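Local coordinates for protein EF-P arginine 32 rhamnosyl-transferase (Pseudomonas putida KT2440, PDB 5NV8) that belongs to the EarP family of bacterial glycosyltransferases, at residues N208-T220 and A340-R352. Residues are numbered along the deposited sequence; the frame is centred on the assembly and turned at random.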
# COMPACT_ATOMS: atom_id res chain seq x y z
N ASN A 208 6.83 -9.63 -11.63
CA ASN A 208 5.59 -10.13 -12.19
C ASN A 208 5.84 -10.59 -13.62
O ASN A 208 6.34 -9.81 -14.44
CB ASN A 208 4.50 -9.05 -12.16
CG ASN A 208 3.11 -9.64 -12.16
OD1 ASN A 208 2.70 -10.28 -13.13
ND2 ASN A 208 2.38 -9.43 -11.08
N PRO A 209 5.50 -11.84 -13.96
CA PRO A 209 5.74 -12.32 -15.33
C PRO A 209 4.81 -11.69 -16.36
O PRO A 209 4.84 -12.06 -17.53
CB PRO A 209 5.52 -13.83 -15.21
CG PRO A 209 4.60 -13.98 -14.05
CD PRO A 209 4.98 -12.90 -13.08
N GLN A 210 3.99 -10.73 -15.93
CA GLN A 210 3.05 -10.06 -16.82
C GLN A 210 3.30 -8.56 -16.93
O GLN A 210 2.46 -7.85 -17.50
CB GLN A 210 1.61 -10.33 -16.38
CG GLN A 210 1.09 -11.64 -16.92
CD GLN A 210 0.18 -11.46 -18.12
OE1 GLN A 210 -0.05 -10.34 -18.58
NE2 GLN A 210 -0.29 -12.57 -18.67
N LEU A 211 4.42 -8.07 -16.41
CA LEU A 211 4.73 -6.65 -16.54
C LEU A 211 4.85 -6.24 -18.00
O LEU A 211 4.36 -5.17 -18.40
CB LEU A 211 6.03 -6.33 -15.79
CG LEU A 211 6.63 -4.94 -16.01
CD1 LEU A 211 5.99 -3.91 -15.09
CD2 LEU A 211 8.13 -4.97 -15.82
N GLY A 212 5.46 -7.09 -18.83
CA GLY A 212 5.64 -6.75 -20.23
C GLY A 212 4.33 -6.57 -20.97
O GLY A 212 4.19 -5.66 -21.79
N ASN A 213 3.35 -7.43 -20.69
CA ASN A 213 2.06 -7.32 -21.36
C ASN A 213 1.32 -6.06 -20.94
O ASN A 213 0.62 -5.44 -21.75
CB ASN A 213 1.20 -8.56 -21.08
CG ASN A 213 1.74 -9.81 -21.77
OD1 ASN A 213 2.47 -9.72 -22.76
ND2 ASN A 213 1.38 -10.97 -21.24
N TRP A 214 1.46 -5.65 -19.67
CA TRP A 214 0.80 -4.44 -19.20
C TRP A 214 1.42 -3.20 -19.82
O TRP A 214 0.71 -2.31 -20.30
CB TRP A 214 0.86 -4.36 -17.68
CG TRP A 214 -0.11 -3.38 -17.09
CD1 TRP A 214 -1.23 -2.89 -17.69
CD2 TRP A 214 -0.04 -2.78 -15.80
NE1 TRP A 214 -1.87 -2.01 -16.85
CE2 TRP A 214 -1.16 -1.93 -15.68
CE3 TRP A 214 0.85 -2.88 -14.72
CZ2 TRP A 214 -1.41 -1.18 -14.53
CZ3 TRP A 214 0.60 -2.13 -13.59
CH2 TRP A 214 -0.52 -1.29 -13.50
N LEU A 215 2.76 -3.12 -19.81
CA LEU A 215 3.43 -1.96 -20.40
C LEU A 215 3.20 -1.89 -21.90
O LEU A 215 3.20 -0.79 -22.47
CB LEU A 215 4.92 -2.01 -20.09
CG LEU A 215 5.33 -2.17 -18.62
CD1 LEU A 215 6.85 -2.15 -18.49
CD2 LEU A 215 4.69 -1.11 -17.74
N ASP A 216 3.02 -3.03 -22.57
CA ASP A 216 2.64 -3.01 -23.98
C ASP A 216 1.24 -2.43 -24.15
O ASP A 216 0.97 -1.73 -25.13
CB ASP A 216 2.71 -4.41 -24.57
CG ASP A 216 4.14 -4.90 -24.75
OD1 ASP A 216 5.06 -4.05 -24.82
OD2 ASP A 216 4.35 -6.13 -24.84
N ALA A 217 0.34 -2.71 -23.21
CA ALA A 217 -1.01 -2.16 -23.28
C ALA A 217 -1.00 -0.65 -23.07
O ALA A 217 -1.67 0.09 -23.80
CB ALA A 217 -1.91 -2.84 -22.25
N LEU A 218 -0.24 -0.17 -22.08
CA LEU A 218 -0.16 1.26 -21.82
C LEU A 218 0.50 2.00 -22.98
O LEU A 218 0.04 3.07 -23.39
CB LEU A 218 0.60 1.52 -20.52
CG LEU A 218 0.05 0.88 -19.25
CD1 LEU A 218 0.87 1.28 -18.03
CD2 LEU A 218 -1.41 1.25 -19.05
N ALA A 219 1.58 1.43 -23.53
CA ALA A 219 2.29 2.10 -24.62
C ALA A 219 1.45 2.19 -25.88
O ALA A 219 1.62 3.12 -26.67
CB ALA A 219 3.60 1.37 -24.90
N THR A 220 0.55 1.23 -26.10
CA THR A 220 -0.26 1.19 -27.31
C THR A 220 -1.61 1.89 -27.15
O THR A 220 -2.36 1.96 -28.13
CB THR A 220 -0.49 -0.26 -27.75
OG1 THR A 220 -0.94 -1.04 -26.63
CG2 THR A 220 0.80 -0.86 -28.29
N ALA A 340 -5.26 -11.64 -12.90
CA ALA A 340 -4.25 -11.65 -13.95
C ALA A 340 -2.89 -11.22 -13.42
O ALA A 340 -1.86 -11.80 -13.77
CB ALA A 340 -4.69 -10.76 -15.11
N TRP A 341 -2.86 -10.19 -12.57
CA TRP A 341 -1.62 -9.69 -11.98
C TRP A 341 -1.00 -10.69 -11.01
O TRP A 341 0.17 -10.52 -10.65
CB TRP A 341 -1.90 -8.36 -11.27
CG TRP A 341 -0.68 -7.54 -10.93
CD1 TRP A 341 -0.34 -7.07 -9.69
CD2 TRP A 341 0.34 -7.09 -11.83
NE1 TRP A 341 0.83 -6.35 -9.77
CE2 TRP A 341 1.27 -6.35 -11.07
CE3 TRP A 341 0.56 -7.24 -13.20
CZ2 TRP A 341 2.40 -5.76 -11.64
CZ3 TRP A 341 1.68 -6.65 -13.77
CH2 TRP A 341 2.59 -5.92 -12.98
N ASN A 342 -1.73 -11.72 -10.60
CA ASN A 342 -1.24 -12.69 -9.64
C ASN A 342 -1.23 -14.13 -10.16
O ASN A 342 -0.60 -14.98 -9.53
CB ASN A 342 -2.07 -12.64 -8.35
CG ASN A 342 -1.88 -11.35 -7.58
OD1 ASN A 342 -0.85 -11.12 -6.95
ND2 ASN A 342 -2.89 -10.48 -7.63
N MET A 343 -1.90 -14.42 -11.28
CA MET A 343 -1.98 -15.78 -11.80
C MET A 343 -1.58 -15.86 -13.27
O MET A 343 -1.89 -16.86 -13.93
CB MET A 343 -3.38 -16.36 -11.59
CG MET A 343 -3.99 -16.03 -10.23
SD MET A 343 -5.74 -16.43 -10.08
CE MET A 343 -5.80 -18.03 -10.89
N ASP A 344 -0.92 -14.83 -13.80
CA ASP A 344 -0.31 -14.85 -15.13
C ASP A 344 -1.35 -14.93 -16.25
O ASP A 344 -1.18 -15.68 -17.21
CB ASP A 344 0.70 -16.01 -15.25
CG ASP A 344 1.74 -15.76 -16.32
OD1 ASP A 344 1.74 -14.67 -16.92
OD2 ASP A 344 2.58 -16.66 -16.56
N PHE A 345 -2.41 -14.14 -16.13
CA PHE A 345 -3.37 -13.95 -17.22
C PHE A 345 -3.14 -12.59 -17.86
O PHE A 345 -2.61 -11.67 -17.22
CB PHE A 345 -4.81 -14.08 -16.71
CG PHE A 345 -5.06 -15.34 -15.93
CD1 PHE A 345 -4.47 -16.53 -16.30
CD2 PHE A 345 -5.89 -15.33 -14.81
CE1 PHE A 345 -4.70 -17.69 -15.59
CE2 PHE A 345 -6.12 -16.49 -14.09
CZ PHE A 345 -5.52 -17.67 -14.48
N ASP A 346 -3.54 -12.46 -19.13
CA ASP A 346 -3.12 -11.34 -19.96
C ASP A 346 -3.44 -10.00 -19.32
O ASP A 346 -4.61 -9.68 -19.07
CB ASP A 346 -3.78 -11.43 -21.34
CG ASP A 346 -3.34 -10.30 -22.28
OD1 ASP A 346 -2.29 -9.67 -22.03
OD2 ASP A 346 -4.03 -10.06 -23.29
N MET A 347 -2.39 -9.22 -19.06
CA MET A 347 -2.55 -7.91 -18.44
C MET A 347 -3.13 -6.88 -19.40
O MET A 347 -3.64 -5.85 -18.95
CB MET A 347 -1.20 -7.42 -17.90
CG MET A 347 -1.00 -7.63 -16.41
SD MET A 347 -1.92 -6.46 -15.39
CE MET A 347 -3.34 -7.45 -14.91
N GLY A 348 -3.06 -7.12 -20.71
CA GLY A 348 -3.64 -6.18 -21.65
C GLY A 348 -5.16 -6.25 -21.69
O GLY A 348 -5.84 -5.23 -21.55
N GLN A 349 -5.70 -7.46 -21.88
CA GLN A 349 -7.15 -7.62 -21.96
C GLN A 349 -7.83 -7.15 -20.68
O GLN A 349 -8.85 -6.44 -20.73
CB GLN A 349 -7.51 -9.08 -22.24
CG GLN A 349 -7.08 -9.59 -23.61
CD GLN A 349 -7.74 -8.86 -24.76
OE1 GLN A 349 -8.85 -8.34 -24.62
NE2 GLN A 349 -7.06 -8.81 -25.90
N ALA A 350 -7.28 -7.52 -19.52
CA ALA A 350 -7.88 -7.14 -18.25
C ALA A 350 -7.84 -5.63 -18.04
O ALA A 350 -8.84 -5.02 -17.64
CB ALA A 350 -7.19 -7.87 -17.10
N TRP A 351 -6.68 -5.02 -18.31
CA TRP A 351 -6.54 -3.58 -18.09
C TRP A 351 -7.54 -2.79 -18.92
O TRP A 351 -8.19 -1.87 -18.41
CB TRP A 351 -5.11 -3.14 -18.40
CG TRP A 351 -4.92 -1.66 -18.45
CD1 TRP A 351 -4.74 -0.90 -19.57
CD2 TRP A 351 -4.91 -0.75 -17.35
NE1 TRP A 351 -4.62 0.42 -19.23
CE2 TRP A 351 -4.72 0.54 -17.87
CE3 TRP A 351 -5.04 -0.90 -15.96
CZ2 TRP A 351 -4.65 1.68 -17.06
CZ3 TRP A 351 -4.98 0.22 -15.16
CH2 TRP A 351 -4.78 1.50 -15.71
N ARG A 352 -7.68 -3.13 -20.21
CA ARG A 352 -8.62 -2.40 -21.06
C ARG A 352 -10.06 -2.64 -20.62
O ARG A 352 -10.89 -1.72 -20.66
CB ARG A 352 -8.44 -2.81 -22.52
CG ARG A 352 -7.12 -2.37 -23.12
CD ARG A 352 -7.00 -2.73 -24.59
NE ARG A 352 -6.43 -4.06 -24.78
CZ ARG A 352 -5.15 -4.30 -25.06
NH1 ARG A 352 -4.29 -3.30 -25.18
NH2 ARG A 352 -4.73 -5.54 -25.21
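Trp341, Gln210 and Trp214 bury the largest areas where helix 211-220 meets residues 340-352. The Asn208 amide lies stacked on the Trp341 indole, their planes 16° apart, with ND2 over the centre of the ring system. Asn208 ND2 also donates to Trp341 O, in its own amide plane, at a modelled 2.5 Å that is short for such a bond. Gln210, the N-cap residue of helix 211-220, bends at chi2 and turns its amide toward the loop 344-346 and the start of helix 347-352. There Gln210 OE1 accepts from Met347 N at 2.6 Å and from Asn213 ND2 at 3.1 Å, the two donors arriving from opposite faces of the amide plane, while Gln210 NE2 makes a weak bond to Asp344 OD1. Trp214 presents edges to two faces: that of Trp341 (six-membered centroids 5.3 Å apart, planes at 65°) and that of Trp351, where Trp214 NE1 stands 3.3 Å from Trp351 CD2. Met347 SD lies over one face of Trp214, a Met-aromatic contact beside the three-tryptophan cluster. Farther along, Ala217 CB packs on Gly348 CA (3.8 Å), where helices 211-220 and 347-352 cross at -51°. Trp341 and Trp351 also touch strand 199-203 of the mixed sheet; Trp341 reaches Leu300 in strand 299-302 and Leu215 meets helix 235-242, so the contact joins helix 211-220, which follows strand 199-203 in this mainly parallel sheet, to the later helical region at 340-352.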